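Local coordinates for protein phosphoribosylaminoimidazole-succinocarboxamide synthase (Ehrlichia chaffeensis str. Arkansas, PDB 3KRE) that catalyses the ATP-dependent joining of L-aspartate to 5-amino-1-(5-phospho-D-ribosyl)imidazole-4-carboxylate, giving SAICAR in de novo purine biosynthesis, at residues 28-33 with 50-55; 108-113 with 139-144; 193-198 with 222-227. All blocks are in the same frame, centred on the assembly; numbering follows the deposited sequence.

Contact 1: residues 28-33 with 50-55. With EDO (1,2-ethanediol), chain K.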
# COMPACT_ATOMS: atom_id res chain seq x y z
N ILE A 28 11.53 13.16 -9.98
CA ILE A 28 10.35 14.01 -9.78
C ILE A 28 9.92 14.04 -8.32
O ILE A 28 9.36 15.02 -7.85
CB ILE A 28 9.16 13.46 -10.60
CG1 ILE A 28 9.37 13.71 -12.09
CG2 ILE A 28 7.83 14.06 -10.15
CD1 ILE A 28 8.46 12.84 -12.95
N TYR A 29 10.12 12.93 -7.61
CA TYR A 29 9.68 12.79 -6.23
C TYR A 29 10.52 11.70 -5.60
O TYR A 29 10.88 10.73 -6.26
CB TYR A 29 8.17 12.45 -6.13
CG TYR A 29 7.69 12.03 -4.74
CD1 TYR A 29 7.19 12.98 -3.83
CD2 TYR A 29 7.74 10.69 -4.33
CE1 TYR A 29 6.76 12.60 -2.54
CE2 TYR A 29 7.29 10.30 -3.05
CZ TYR A 29 6.81 11.27 -2.16
OH TYR A 29 6.37 10.88 -0.90
N GLU A 30 10.81 11.86 -4.32
CA GLU A 30 11.41 10.80 -3.55
C GLU A 30 10.74 10.78 -2.20
O GLU A 30 10.70 11.79 -1.51
CB GLU A 30 12.90 11.02 -3.40
CG GLU A 30 13.58 9.97 -2.51
CD GLU A 30 15.06 9.83 -2.81
OE1 GLU A 30 15.59 10.64 -3.61
OE2 GLU A 30 15.69 8.90 -2.25
N GLY A 31 10.18 9.63 -1.86
CA GLY A 31 9.51 9.43 -0.59
C GLY A 31 10.41 8.58 0.27
O GLY A 31 11.61 8.47 0.03
N LYS A 32 9.82 7.92 1.26
CA LYS A 32 10.68 7.21 2.21
C LYS A 32 11.30 5.93 1.61
O LYS A 32 12.47 5.60 1.94
CB LYS A 32 9.95 6.98 3.53
CG LYS A 32 9.94 8.25 4.39
CD LYS A 32 9.16 8.09 5.68
CE LYS A 32 7.76 8.68 5.62
NZ LYS A 32 7.12 8.59 6.97
N ALA A 33 10.58 5.27 0.68
CA ALA A 33 10.99 3.98 0.13
C ALA A 33 11.07 3.90 -1.42
O ALA A 33 11.52 2.91 -1.96
CB ALA A 33 10.04 2.91 0.65
N LYS A 50 13.44 1.59 -3.62
CA LYS A 50 14.67 1.57 -2.86
C LYS A 50 14.70 0.46 -1.80
O LYS A 50 13.71 -0.21 -1.52
CB LYS A 50 14.88 2.91 -2.16
CG LYS A 50 14.94 4.10 -3.09
CD LYS A 50 15.26 5.38 -2.33
CE LYS A 50 14.09 5.94 -1.57
NZ LYS A 50 14.53 7.06 -0.64
N ASP A 51 15.87 0.29 -1.17
CA ASP A 51 15.98 -0.72 -0.10
C ASP A 51 15.89 -0.08 1.29
O ASP A 51 16.05 -0.75 2.30
CB ASP A 51 17.26 -1.52 -0.22
CG ASP A 51 17.26 -2.50 -1.39
OD1 ASP A 51 16.20 -2.82 -1.98
OD2 ASP A 51 18.36 -2.98 -1.75
N GLU A 52 15.61 1.21 1.31
CA GLU A 52 15.41 1.95 2.53
C GLU A 52 14.10 1.49 3.19
O GLU A 52 13.11 1.21 2.50
CB GLU A 52 15.39 3.47 2.21
CG GLU A 52 16.72 3.98 1.64
CD GLU A 52 16.70 5.45 1.18
OE1 GLU A 52 15.77 6.17 1.55
OE2 GLU A 52 17.62 5.88 0.46
N ILE A 53 14.13 1.39 4.51
CA ILE A 53 12.92 1.19 5.33
C ILE A 53 12.99 2.21 6.46
O ILE A 53 14.07 2.53 6.95
CB ILE A 53 12.86 -0.28 5.86
CG1 ILE A 53 11.46 -0.70 6.36
CG2 ILE A 53 13.92 -0.53 6.99
CD1 ILE A 53 11.32 -2.27 6.49
N THR A 54 11.86 2.76 6.85
CA THR A 54 11.80 3.67 7.99
C THR A 54 10.58 3.34 8.85
O THR A 54 9.59 2.81 8.34
CB THR A 54 11.71 5.11 7.49
OG1 THR A 54 10.47 5.29 6.82
CG2 THR A 54 12.85 5.41 6.46
N ALA A 55 10.65 3.66 10.12
CA ALA A 55 9.50 3.50 11.02
C ALA A 55 9.42 4.64 12.05
O ALA A 55 10.40 5.36 12.28
CB ALA A 55 9.60 2.14 11.73
C1 EDO K . 18.30 1.07 -4.57
O1 EDO K . 17.69 2.27 -5.02
C2 EDO K . 19.05 1.26 -3.24
O2 EDO K . 18.21 1.49 -2.07
O HOH W 1 17.61 8.30 -0.63
O HOH W 2 8.47 6.39 9.05
O HOH W 3 14.21 6.45 3.81
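Lys50 reaches across to the chain turn at 28-33 and makes the tight part of this contact. Its backbone N bonds to Ala33 O (2.9 Å, N-H...O angle 149°). The side chain bends at chi3 (-77°), which brings the ammonium group back over the turn between Glu30 and Glu52. Lys50 NZ lies 2.7 Å from Glu30 OE2, on the anti lone pair of that oxygen. Lys50 NZ also lies 2.7 Å from Glu52 OE1, but meets this carboxylate from above its plane, 56° out. A weak third bond runs from Lys50 NZ to Gly31 O (3.3 Å). One buried lysine thus ties two acidic side chains and a backbone carbonyl together. Glu30 crosses the lysine chain at about a right angle. The two carboxylates, with Glu30 OE2 and Glu52 OE2 4.5 Å apart, probably depend on the lysine charge to sit so close. Water 1 also donates to both of these oxygens.

The solvent side is looser. Water 3 donates to Lys32 O and Glu52 OE1, two acceptors that cannot bond each other directly. Beyond it, exposed Lys32 crosses Thr54, and Lys32 CD touches Thr54 OG1 at 3.3 Å. Water 2 sits between Lys32 NZ, which it meets weakly, and Thr54 OG1.

Residues 28-33 end the first strand and form the glycine-containing loop after it. In relatives this loop probably lies near the ATP phosphates, consistent with a place near the nucleotide site. Glu30 OE1 also pairs with Lys27. Glu30 and Lys50 both pack on Ile35 of strand 34-38. On the other flank, strand 52-55 pairs with strand 60-63, and Ile53 and Ala55 rest on Tyr239 of helix 237-240.

Contact 2: residues 108-113 with 139-144. With EDO (1,2-ethanediol), chain F.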
# COMPACT_ATOMS: atom_id res chain seq x y z
N ILE A 108 -4.13 12.00 -4.57
CA ILE A 108 -5.01 12.60 -3.56
C ILE A 108 -4.34 12.43 -2.18
O ILE A 108 -3.88 11.36 -1.84
CB ILE A 108 -6.40 11.93 -3.61
CG1 ILE A 108 -7.07 12.15 -4.97
CG2 ILE A 108 -7.31 12.38 -2.43
CD1 ILE A 108 -7.87 11.00 -5.40
N PRO A 109 -4.30 13.49 -1.38
CA PRO A 109 -3.41 13.40 -0.22
C PRO A 109 -4.07 12.72 0.99
O PRO A 109 -3.99 13.25 2.12
CB PRO A 109 -3.12 14.86 0.08
CG PRO A 109 -4.40 15.51 -0.20
CD PRO A 109 -5.04 14.76 -1.38
N ILE A 110 -4.70 11.56 0.73
CA ILE A 110 -5.35 10.72 1.75
C ILE A 110 -4.73 9.33 1.73
O ILE A 110 -4.49 8.79 0.64
CB ILE A 110 -6.86 10.54 1.41
CG1 ILE A 110 -7.56 11.90 1.32
CG2 ILE A 110 -7.54 9.62 2.43
CD1 ILE A 110 -9.00 11.82 0.80
N GLU A 111 -4.49 8.74 2.88
CA GLU A 111 -4.14 7.33 3.00
C GLU A 111 -5.41 6.65 3.47
O GLU A 111 -6.02 7.10 4.44
CB GLU A 111 -3.05 7.13 4.02
CG GLU A 111 -1.76 7.78 3.59
CD GLU A 111 -0.63 7.42 4.49
OE1 GLU A 111 -0.63 7.89 5.65
OE2 GLU A 111 0.26 6.69 4.03
N VAL A 112 -5.84 5.60 2.78
CA VAL A 112 -7.00 4.84 3.19
C VAL A 112 -6.47 3.58 3.86
O VAL A 112 -5.73 2.81 3.25
CB VAL A 112 -7.89 4.47 1.99
CG1 VAL A 112 -9.16 3.81 2.48
CG2 VAL A 112 -8.17 5.73 1.11
N VAL A 113 -6.83 3.39 5.13
CA VAL A 113 -6.38 2.21 5.85
C VAL A 113 -7.58 1.32 6.05
O VAL A 113 -8.61 1.79 6.53
CB VAL A 113 -5.72 2.55 7.20
CG1 VAL A 113 -5.41 1.28 7.97
CG2 VAL A 113 -4.43 3.40 6.99
N ILE A 139 -12.49 0.92 7.80
CA ILE A 139 -11.78 1.88 7.02
C ILE A 139 -11.54 3.11 7.86
O ILE A 139 -12.47 3.63 8.49
CB ILE A 139 -12.55 2.29 5.79
CG1 ILE A 139 -12.62 1.10 4.85
CG2 ILE A 139 -11.86 3.50 5.08
CD1 ILE A 139 -13.42 1.33 3.61
N GLU A 140 -10.31 3.56 7.86
CA GLU A 140 -9.92 4.85 8.45
C GLU A 140 -9.15 5.68 7.42
O GLU A 140 -8.37 5.14 6.63
CB GLU A 140 -9.07 4.61 9.67
CG GLU A 140 -9.72 3.90 10.88
CD GLU A 140 -8.78 3.73 12.06
OE1 GLU A 140 -7.62 3.34 11.82
OE2 GLU A 140 -9.18 4.01 13.21
N PHE A 141 -9.37 7.00 7.46
CA PHE A 141 -8.71 7.93 6.54
C PHE A 141 -7.68 8.78 7.25
O PHE A 141 -7.93 9.23 8.37
CB PHE A 141 -9.76 8.86 5.92
CG PHE A 141 -10.76 8.16 5.07
CD1 PHE A 141 -10.41 7.72 3.81
CD2 PHE A 141 -12.07 7.94 5.53
CE1 PHE A 141 -11.34 7.10 2.99
CE2 PHE A 141 -13.00 7.28 4.71
CZ PHE A 141 -12.63 6.86 3.44
N TYR A 142 -6.54 9.02 6.59
CA TYR A 142 -5.50 9.89 7.14
C TYR A 142 -5.08 10.89 6.10
O TYR A 142 -5.02 10.59 4.93
CB TYR A 142 -4.30 9.08 7.62
CG TYR A 142 -4.65 8.09 8.68
CD1 TYR A 142 -4.42 8.38 10.01
CD2 TYR A 142 -5.24 6.86 8.35
CE1 TYR A 142 -4.75 7.50 10.99
CE2 TYR A 142 -5.58 5.97 9.33
CZ TYR A 142 -5.32 6.29 10.67
OH TYR A 142 -5.66 5.40 11.66
N TYR A 143 -4.80 12.11 6.54
CA TYR A 143 -4.21 13.12 5.70
C TYR A 143 -2.69 12.83 5.58
O TYR A 143 -2.00 12.72 6.59
CB TYR A 143 -4.41 14.46 6.38
CG TYR A 143 -3.76 15.64 5.68
CD1 TYR A 143 -3.88 15.79 4.30
CD2 TYR A 143 -3.09 16.63 6.40
CE1 TYR A 143 -3.31 16.88 3.65
CE2 TYR A 143 -2.53 17.70 5.76
CZ TYR A 143 -2.64 17.82 4.38
OH TYR A 143 -2.09 18.89 3.70
N LYS A 144 -2.19 12.69 4.35
CA LYS A 144 -0.77 12.34 4.16
C LYS A 144 0.08 13.61 4.30
O LYS A 144 0.05 14.50 3.44
CB LYS A 144 -0.52 11.62 2.82
CG LYS A 144 0.80 10.79 2.85
CD LYS A 144 1.05 9.95 1.59
CE LYS A 144 2.27 9.02 1.80
NZ LYS A 144 2.71 8.30 0.54
C1 EDO F . -1.20 6.98 8.38
O1 EDO F . 0.17 6.80 7.97
C2 EDO F . -1.73 5.64 8.81
O2 EDO F . -1.00 5.28 9.97
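Glu111 and Tyr142 form one rung of an antiparallel ladder, with Glu111 N to Tyr142 O at 2.8 Å and Tyr142 N to Glu111 O at 2.9 Å. Val113 and Glu140 repeat this hydrogen-bonded pair. Beyond the first rung, Lys144 N adds a bond to Pro109 O. Pro109 centres an inverse gamma turn just there.

The apolar contacts lie on both faces. Ile110 CG2, in the conformer given, and Val112 CG2 meet the edge of the Phe141 ring, with Ile110 CG2 3.7 Å from Phe141 CD1. With chi1 at -174°, Val112 sets CG2 anti to its carbonyl carbon, beside that ring. Ile139 CG2 lies above one face of the ring, near its rim, and touches Val112 CG1. On the other side of the sheet Val113 CG2 packs on Tyr142 CE2, and a bound ethanediol covers a face of the tyrosine ring.

Among the polar ends, Tyr142 OH donates to Glu140 OE1 (2.8 Å), a carboxylate also paired with Arg115 and Arg125. Lys144 runs across Glu111 but pairs with Glu200.

This is a non-local antiparallel strand pair in the alpha+beta fold of SAICAR synthetases, with helix 166-189 packed on one face of the antiparallel sheet.

Contact 3: residues 193-198 with 222-227. With EDO (1,2-ethanediol), chain G.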
# COMPACT_ATOMS: atom_id res chain seq x y z
N LYS A 193 -2.88 -14.30 6.03
CA LYS A 193 -4.00 -13.47 6.45
C LYS A 193 -3.65 -12.02 6.19
O LYS A 193 -2.63 -11.54 6.68
CB LYS A 193 -4.27 -13.65 7.95
CG LYS A 193 -5.41 -12.82 8.52
CD LYS A 193 -6.74 -13.04 7.74
CE LYS A 193 -7.87 -12.17 8.31
NZ LYS A 193 -9.18 -12.36 7.57
N LEU A 194 -4.52 -11.33 5.45
CA LEU A 194 -4.37 -9.90 5.25
C LEU A 194 -4.98 -9.20 6.44
O LEU A 194 -6.20 -9.14 6.58
CB LEU A 194 -5.11 -9.44 3.99
CG LEU A 194 -5.04 -7.98 3.61
CD1 LEU A 194 -3.58 -7.51 3.42
CD2 LEU A 194 -5.86 -7.73 2.31
N VAL A 195 -4.12 -8.73 7.33
CA VAL A 195 -4.53 -8.15 8.61
C VAL A 195 -5.10 -6.74 8.39
O VAL A 195 -6.19 -6.40 8.84
CB VAL A 195 -3.33 -8.18 9.58
CG1 VAL A 195 -3.58 -7.34 10.85
CG2 VAL A 195 -2.94 -9.64 9.93
N ASP A 196 -4.34 -5.91 7.70
CA ASP A 196 -4.75 -4.59 7.35
C ASP A 196 -3.86 -4.13 6.20
O ASP A 196 -2.90 -4.83 5.88
CB ASP A 196 -4.70 -3.60 8.53
CG ASP A 196 -3.28 -3.38 9.12
OD1 ASP A 196 -2.30 -3.28 8.38
OD2 ASP A 196 -3.15 -3.24 10.37
N PHE A 197 -4.20 -3.01 5.59
CA PHE A 197 -3.37 -2.43 4.54
C PHE A 197 -3.75 -0.99 4.26
O PHE A 197 -4.79 -0.54 4.71
CB PHE A 197 -3.43 -3.28 3.26
CG PHE A 197 -4.78 -3.34 2.62
CD1 PHE A 197 -5.04 -2.62 1.46
CD2 PHE A 197 -5.77 -4.13 3.13
CE1 PHE A 197 -6.28 -2.70 0.85
CE2 PHE A 197 -7.02 -4.22 2.50
CZ PHE A 197 -7.27 -3.50 1.37
N LYS A 198 -2.85 -0.26 3.58
CA LYS A 198 -3.00 1.14 3.27
C LYS A 198 -3.00 1.29 1.76
O LYS A 198 -2.15 0.70 1.06
CB LYS A 198 -1.86 1.96 3.89
CG LYS A 198 -1.88 3.48 3.63
CD LYS A 198 -1.26 3.92 2.30
CE LYS A 198 0.30 4.04 2.33
NZ LYS A 198 0.77 3.79 0.93
N THR A 222 3.19 -2.00 2.98
CA THR A 222 1.88 -1.33 3.09
C THR A 222 0.73 -2.26 3.54
O THR A 222 -0.39 -1.79 3.66
CB THR A 222 1.49 -0.64 1.74
OG1 THR A 222 1.32 -1.65 0.74
CG2 THR A 222 2.58 0.44 1.32
N CYS A 223 1.01 -3.55 3.75
CA CYS A 223 0.02 -4.55 4.19
C CYS A 223 0.59 -5.30 5.37
O CYS A 223 1.75 -5.73 5.33
CB CYS A 223 -0.28 -5.59 3.10
SG CYS A 223 -0.75 -4.95 1.51
N ARG A 224 -0.20 -5.47 6.42
CA ARG A 224 0.18 -6.42 7.48
C ARG A 224 -0.28 -7.79 7.02
O ARG A 224 -1.45 -7.96 6.59
CB ARG A 224 -0.44 -6.10 8.82
CG ARG A 224 0.23 -4.94 9.52
CD ARG A 224 -0.24 -4.80 10.96
NE ARG A 224 0.58 -3.81 11.60
CZ ARG A 224 0.35 -2.50 11.66
NH1 ARG A 224 -0.76 -1.96 11.18
NH2 ARG A 224 1.27 -1.71 12.21
N LEU A 225 0.65 -8.74 7.09
CA LEU A 225 0.48 -10.07 6.45
C LEU A 225 0.97 -11.10 7.44
O LEU A 225 2.14 -11.10 7.78
CB LEU A 225 1.33 -10.16 5.18
CG LEU A 225 0.95 -9.21 4.06
CD1 LEU A 225 2.01 -9.20 2.89
CD2 LEU A 225 -0.49 -9.43 3.50
N TRP A 226 0.08 -11.96 7.91
CA TRP A 226 0.48 -12.97 8.89
C TRP A 226 0.28 -14.36 8.31
O TRP A 226 -0.73 -14.63 7.71
CB TRP A 226 -0.35 -12.90 10.18
CG TRP A 226 -0.23 -11.62 10.96
CD1 TRP A 226 0.57 -10.56 10.69
CD2 TRP A 226 -0.95 -11.28 12.14
NE1 TRP A 226 0.40 -9.57 11.62
CE2 TRP A 226 -0.54 -9.99 12.52
CE3 TRP A 226 -1.93 -11.94 12.91
CZ2 TRP A 226 -1.06 -9.33 13.64
CZ3 TRP A 226 -2.44 -11.28 14.03
CH2 TRP A 226 -2.01 -9.99 14.38
N ASP A 227 1.24 -15.24 8.53
CA ASP A 227 1.09 -16.62 8.18
C ASP A 227 -0.08 -17.19 8.99
O ASP A 227 -0.20 -16.99 10.21
CB ASP A 227 2.39 -17.37 8.49
CG ASP A 227 2.27 -18.84 8.16
OD1 ASP A 227 2.19 -19.12 6.97
OD2 ASP A 227 2.17 -19.66 9.10
C1 EDO G . -1.08 -0.64 6.95
O1 EDO G . -0.66 -1.56 7.94
C2 EDO G . -0.84 0.75 7.51
O2 EDO G . -1.86 0.97 8.47
O HOH W 4 -1.28 -1.76 0.34
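Val195 and Asp196 both stand opposite Arg224 in a beta bulge within an antiparallel strand pair. Val195 N bonds to Arg224 O, and Arg224 N returns to Asp196 O at 2.8 Å. The extra residue turns Val195 toward the partner strand, while Asp196 shares a face with Arg224.

The arginine can be followed outward. Arg224 CB rests on Val195 CB at 3.6 Å. Arg224 CG passes Asp196 OD1 at 3.2 Å, and Arg224 CD lies 3.4 Å from Asp196 OD2. The chain stays extended to NE, which pairs with Asp237. Arg224 NH1 then turns back to Asp196 OD2 (2.8 Å), meeting it on the syn side and nearly in the guanidinium plane. The carboxylate and guanidinium planes stand 83° apart. Asp196 has its CG between the backbone N and carbonyl carbon (chi1 62°), which points the carboxylate at this arginine. Two aspartates hold the guanidinium from different atoms and probably fix its rotation.

The opposite face is apolar. Leu194 CD1 touches Leu225 CD2 at 3.6 Å and Cys223 CB, while Leu194 and Phe197 pack against helix 166-189.

On the Lys193 side of the bulge, Lys193 and Trp226 exchange two backbone bonds. Val195 CG2 sits over the five-membered ring of Trp226, 3.4 Å from its centroid and 10° off the ring normal, a CH-pi contact.

How the contacts relate
The contacts follow one another along the chain, each closing before the next opens. Contacts 2 and 3 are the closer pair, with centres about 17 Å apart. Strands 110-115 and 192-204 are neighbours in the large antiparallel sheet, so the two contacts touch: Glu111 OE2 comes 3.2 Å from Lys198 CE, and Val113 packs on Phe197 and Lys198. Helix 166-189 backs both. Contact 1 lies about 18 Å from contact 2 and 20 Å from contact 3, centre to centre, and touches neither. It reaches the same sheet through strand 27-30, nearer the surface. It ties the N-terminal loop to the small sheet 52-55/60-63, while contacts 2 and 3 build neighbouring parts of the large sheet.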